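Local coordinates for protein putative oxidoreductase molybdopterin-binding subunit (Sulfolobus tokodaii, PDB 4ZOH) that probably acts as the catalytic subunit of a molybdenum-containing oxidoreductase of the xanthine dehydrogenase and aldehyde oxidase family, binding molybdopterin cytosine dinucleotide, at residues T448-I453 with I465-G470. Numbering follows the deposited sequence.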
loop_
_atom_site.group_PDB
_atom_site.type_symbol
_atom_site.label_atom_id
_atom_site.label_comp_id
_atom_site.label_asym_id
_atom_site.label_seq_id
_atom_site.Cartn_x
_atom_site.Cartn_y
_atom_site.Cartn_z
ATOM N N THR A 448 -20.558 -5.665 -13.304
ATOM C CA THR A 448 -20.936 -5.636 -14.744
ATOM C C THR A 448 -22.450 -5.402 -14.841
ATOM O O THR A 448 -22.879 -4.543 -15.582
ATOM C CB THR A 448 -20.576 -6.956 -15.436
ATOM O OG1 THR A 448 -19.158 -7.027 -15.537
ATOM C CG2 THR A 448 -21.166 -7.001 -16.828
ATOM N N ALA A 449 -23.239 -6.124 -14.051
ATOM C CA ALA A 449 -24.681 -5.915 -14.050
ATOM C C ALA A 449 -25.030 -4.497 -13.642
ATOM O O ALA A 449 -25.953 -3.840 -14.242
ATOM C CB ALA A 449 -25.380 -6.994 -13.221
ATOM N N PHE A 450 -24.216 -3.926 -12.738
ATOM C CA PHE A 450 -24.525 -2.570 -12.282
ATOM C C PHE A 450 -24.250 -1.571 -13.392
ATOM O O PHE A 450 -24.961 -0.557 -13.570
ATOM C CB PHE A 450 -23.799 -2.223 -10.956
ATOM C CG PHE A 450 -24.279 -3.030 -9.785
ATOM C CD1 PHE A 450 -25.589 -3.577 -9.757
ATOM C CD2 PHE A 450 -23.468 -3.239 -8.695
ATOM C CE1 PHE A 450 -26.043 -4.335 -8.659
ATOM C CE2 PHE A 450 -23.930 -3.965 -7.578
ATOM C CZ PHE A 450 -25.202 -4.512 -7.565
ATOM N N ALA A 451 -23.168 -1.829 -14.109
ATOM C CA ALA A 451 -22.756 -0.960 -15.195
ATOM C C ALA A 451 -23.848 -1.031 -16.340
ATOM O O ALA A 451 -24.247 -0.003 -16.839
ATOM C CB ALA A 451 -21.381 -1.373 -15.701
ATOM N N GLN A 452 -24.339 -2.219 -16.664
ATOM C CA GLN A 452 -25.489 -2.412 -17.625
ATOM C C GLN A 452 -26.751 -1.610 -17.214
ATOM O O GLN A 452 -27.347 -0.868 -18.044
ATOM C CB GLN A 452 -25.888 -3.905 -17.701
ATOM C CG GLN A 452 -24.790 -4.833 -18.159
ATOM C CD GLN A 452 -25.175 -6.306 -18.000
ATOM O OE1 GLN A 452 -24.605 -7.004 -17.167
ATOM N NE2 GLN A 452 -26.152 -6.793 -18.834
ATOM N N ILE A 453 -27.138 -1.727 -15.936
ATOM C CA ILE A 453 -28.257 -0.935 -15.364
ATOM C C ILE A 453 -28.035 0.580 -15.486
ATOM O O ILE A 453 -28.892 1.284 -16.038
ATOM C CB ILE A 453 -28.609 -1.352 -13.923
ATOM C CG1 ILE A 453 -29.175 -2.769 -13.918
ATOM C CG2 ILE A 453 -29.607 -0.401 -13.268
ATOM C CD1 ILE A 453 -29.139 -3.423 -12.513
ATOM N N ILE A 465 -19.111 3.913 -17.331
ATOM C CA ILE A 465 -19.582 3.698 -15.979
ATOM C C ILE A 465 -18.549 2.794 -15.282
ATOM O O ILE A 465 -18.589 1.571 -15.417
ATOM C CB ILE A 465 -20.965 2.976 -15.899
ATOM C CG1 ILE A 465 -22.087 3.583 -16.846
ATOM C CG2 ILE A 465 -21.409 2.793 -14.431
ATOM C CD1 ILE A 465 -22.375 5.072 -16.634
ATOM N N GLU A 466 -17.613 3.412 -14.584
ATOM C CA GLU A 466 -16.739 2.707 -13.681
ATOM C C GLU A 466 -17.558 2.277 -12.426
ATOM O O GLU A 466 -18.300 3.075 -11.881
ATOM C CB GLU A 466 -15.586 3.609 -13.229
ATOM C CG GLU A 466 -14.547 2.754 -12.423
ATOM C CD GLU A 466 -13.416 3.525 -11.709
ATOM O OE1 GLU A 466 -13.331 4.794 -11.734
ATOM O OE2 GLU A 466 -12.560 2.810 -11.116
ATOM N N VAL A 467 -17.406 1.032 -11.995
ATOM C CA VAL A 467 -18.125 0.563 -10.846
ATOM C C VAL A 467 -17.126 0.168 -9.750
ATOM O O VAL A 467 -16.203 -0.659 -10.005
ATOM C CB VAL A 467 -19.000 -0.651 -11.197
ATOM C CG1 VAL A 467 -19.824 -1.118 -9.974
ATOM C CG2 VAL A 467 -19.948 -0.287 -12.350
ATOM N N ARG A 468 -17.320 0.750 -8.545
ATOM C CA ARG A 468 -16.429 0.542 -7.375
ATOM C C ARG A 468 -17.229 0.057 -6.179
ATOM O O ARG A 468 -18.442 0.258 -6.125
ATOM C CB ARG A 468 -15.734 1.876 -7.059
ATOM C CG ARG A 468 -14.768 2.306 -8.162
ATOM C CD ARG A 468 -13.457 1.538 -8.025
ATOM N NE ARG A 468 -12.745 2.033 -6.831
ATOM C CZ ARG A 468 -12.467 1.341 -5.718
ATOM N NH1 ARG A 468 -12.856 0.086 -5.619
ATOM N NH2 ARG A 468 -11.853 1.956 -4.675
ATOM N N TRP A 469 -16.579 -0.595 -5.218
ATOM C CA TRP A 469 -17.219 -1.064 -3.987
ATOM C C TRP A 469 -16.124 -1.392 -2.958
ATOM O O TRP A 469 -14.955 -1.461 -3.361
ATOM C CB TRP A 469 -18.025 -2.370 -4.254
ATOM C CG TRP A 469 -17.249 -3.625 -4.664
ATOM C CD1 TRP A 469 -16.836 -4.604 -3.828
ATOM C CD2 TRP A 469 -16.857 -4.043 -5.988
ATOM N NE1 TRP A 469 -16.195 -5.595 -4.517
ATOM C CE2 TRP A 469 -16.180 -5.265 -5.850
ATOM C CE3 TRP A 469 -16.957 -3.467 -7.266
ATOM C CZ2 TRP A 469 -15.645 -5.988 -6.941
ATOM C CZ3 TRP A 469 -16.403 -4.180 -8.389
ATOM C CH2 TRP A 469 -15.755 -5.448 -8.192
ATOM N N GLY A 470 -16.513 -1.645 -1.687
ATOM C CA GLY A 470 -15.616 -2.318 -0.760
ATOM C C GLY A 470 -14.652 -1.415 0.012
ATOM O O GLY A 470 -13.720 -1.907 0.600
#
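Val467 meets the helix with both of its methyls. CG2 lies 3.8 Å from Ala451 CB. CG1 is anti to the backbone N (chi1 -177°) and reaches Phe450, 4.2 Å from its CB. It sits at the edge of the Phe450 ring, near the ring plane. Ile465 makes the second apolar point. Its CG2 comes within 4.1 Å of Ala451 CA and 4.4 Å of Ala451 CB. The end of the Ile465 side chain leads away from 448-453; the residue also packs on Ala454 and Ala455 of the same helix. The small Ala451 thus lies against both branched residues and lets the backbones come near, with Ala451 CA 5.7 Å from Ile465 CA. The touching residues are all buried, and the side chains that meet are all apolar. The intervening Glu466 starts away from the helix and forms salt bridges to Lys432 and to Lys178 of the second subunit. Ala449 touches the bound pterin cytosine dinucleotide, so this helix also lines the cofactor pocket. Helix and strand belong to a beta-alpha-beta unit: strand 433-437, helix 446-458, strand 465-468. The axes of 448-453 and 465-468 come within 8.3 Å, with 141° between their N-to-C directions. Strand 465-468 is an edge strand, within this chain, of a four-stranded mixed sheet, while Phe450 reaches Leu435 on the adjacent parallel strand and Val494 of helix 486-512.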